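Local structure of staphylococcal superantigen-like 1 (Staphylococcus aureus, 4O1N) at residues Leu54-Gly59 / Ile83-Leu88. The protein probably promotes virulence as a secreted protease that cleaves host collagens and human cytokines such as IL8, IL17A and interferon-gamma. Numbering follows the deposited sequence.
Sequences LEVTVG and IDVFIL
Leu54 and Ile83 meet tip to tip through their outermost methyl groups. CD2 of Leu54 lies 4.0 Å from CD1 of Ile83. With CG anti to the backbone nitrogen (chi1 179°), Leu54 holds CD2 out to the isoleucine. In Ile83, CG1 sits in the gap flanked by N and C (chi1 57°), and its extended chi2 carries CD1 on to the leucine. Val56 and Val85 form a second methyl contact, with CG2 of Val56 4.2 Å from CG2 of Val85. Both contacts are at van der Waals distance and purely apolar.

No hydrogen bond joins the two segments. The closest CA atoms, those of Val56 and Val85, are 8.8 Å apart, so the strands face each other across a layer of side chains. Backbone bonds run instead to neighbouring strands, Leu54 to Ile65, Val56 to Ser63, Ile83 to Val41 and Asp84 to Thr105.

All four touching residues are buried. Val104 adds to the packing at Leu54, and Phe75 does so at Ile83. On the other side of strand 83-87, Phe86 packs on helix 144-159, and the carboxylate of Asp84 forms a salt bridge with Lys139.

Strands 51-58 and 83-87 thus close on each other across the hydrophobic interior of the OB-fold beta-barrel, the domain that staphylococcal superantigen-like proteins combine with a beta-grasp domain.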
# COMPACT_ATOMS: atom_id res chain seq x y z
N LEU A 54 15.77 -4.81 0.28
CA LEU A 54 15.92 -4.17 1.57
C LEU A 54 15.61 -5.17 2.66
O LEU A 54 14.51 -5.72 2.69
CB LEU A 54 14.95 -3.01 1.71
CG LEU A 54 15.09 -2.37 3.07
CD1 LEU A 54 15.99 -1.17 2.99
CD2 LEU A 54 13.74 -1.95 3.59
N GLU A 55 16.57 -5.40 3.55
CA GLU A 55 16.38 -6.27 4.71
C GLU A 55 16.01 -5.46 5.94
O GLU A 55 16.60 -4.42 6.18
CB GLU A 55 17.65 -7.11 4.99
CG GLU A 55 17.43 -8.09 6.12
CD GLU A 55 18.50 -9.17 6.27
OE1 GLU A 55 18.61 -9.71 7.39
OE2 GLU A 55 19.21 -9.50 5.31
N VAL A 56 15.05 -5.94 6.71
CA VAL A 56 14.52 -5.21 7.84
C VAL A 56 14.10 -6.15 8.92
O VAL A 56 13.35 -7.09 8.64
CB VAL A 56 13.21 -4.49 7.50
CG1 VAL A 56 12.51 -4.02 8.77
CG2 VAL A 56 13.45 -3.28 6.63
N THR A 57 14.44 -5.80 10.16
CA THR A 57 14.11 -6.56 11.32
C THR A 57 13.45 -5.68 12.35
O THR A 57 13.97 -4.63 12.74
CB THR A 57 15.36 -7.23 11.89
OG1 THR A 57 15.82 -8.20 10.94
CG2 THR A 57 15.07 -7.93 13.22
N VAL A 58 12.30 -6.16 12.79
CA VAL A 58 11.45 -5.48 13.73
C VAL A 58 11.12 -6.54 14.78
O VAL A 58 10.47 -7.56 14.47
CB VAL A 58 10.16 -5.01 13.03
CG1 VAL A 58 9.03 -4.76 14.04
CG2 VAL A 58 10.46 -3.78 12.17
N GLY A 59 11.58 -6.29 16.01
CA GLY A 59 11.60 -7.31 17.05
C GLY A 59 12.38 -8.55 16.62
O GLY A 59 13.55 -8.46 16.21
N ILE A 83 12.82 5.29 7.68
CA ILE A 83 11.94 4.68 6.68
C ILE A 83 10.76 4.02 7.41
O ILE A 83 10.88 3.65 8.57
CB ILE A 83 12.71 3.66 5.79
CG1 ILE A 83 13.37 2.56 6.64
CG2 ILE A 83 13.80 4.36 5.00
CD1 ILE A 83 13.68 1.30 5.86
N ASP A 84 9.62 3.95 6.76
CA ASP A 84 8.45 3.24 7.26
C ASP A 84 8.25 2.09 6.30
O ASP A 84 8.57 2.17 5.11
CB ASP A 84 7.18 4.10 7.22
CG ASP A 84 7.28 5.37 8.08
OD1 ASP A 84 8.26 5.57 8.84
OD2 ASP A 84 6.33 6.20 7.99
N VAL A 85 7.61 1.07 6.78
CA VAL A 85 7.57 -0.17 6.09
C VAL A 85 6.13 -0.74 6.14
O VAL A 85 5.44 -0.66 7.18
CB VAL A 85 8.65 -1.03 6.77
CG1 VAL A 85 8.12 -2.37 7.23
CG2 VAL A 85 9.84 -1.19 5.87
N PHE A 86 5.66 -1.26 5.02
CA PHE A 86 4.34 -1.89 4.91
C PHE A 86 4.53 -3.23 4.18
O PHE A 86 4.76 -3.27 2.97
CB PHE A 86 3.39 -0.98 4.15
CG PHE A 86 1.94 -1.40 4.20
CD1 PHE A 86 1.06 -0.79 5.11
CD2 PHE A 86 1.44 -2.35 3.33
CE1 PHE A 86 -0.26 -1.16 5.17
CE2 PHE A 86 0.12 -2.72 3.37
CZ PHE A 86 -0.73 -2.12 4.29
N ILE A 87 4.44 -4.31 4.95
CA ILE A 87 4.97 -5.60 4.56
C ILE A 87 3.86 -6.64 4.47
O ILE A 87 3.08 -6.80 5.40
CB ILE A 87 6.00 -6.10 5.60
CG1 ILE A 87 7.33 -5.37 5.44
CG2 ILE A 87 6.30 -7.59 5.45
CD1 ILE A 87 8.23 -5.51 6.65
N LEU A 88 3.83 -7.34 3.36
CA LEU A 88 2.82 -8.34 3.11
C LEU A 88 3.53 -9.53 2.50
O LEU A 88 4.37 -9.35 1.62
CB LEU A 88 1.76 -7.74 2.18
CG LEU A 88 0.73 -8.72 1.62
CD1 LEU A 88 -0.55 -7.98 1.24
CD2 LEU A 88 1.24 -9.50 0.43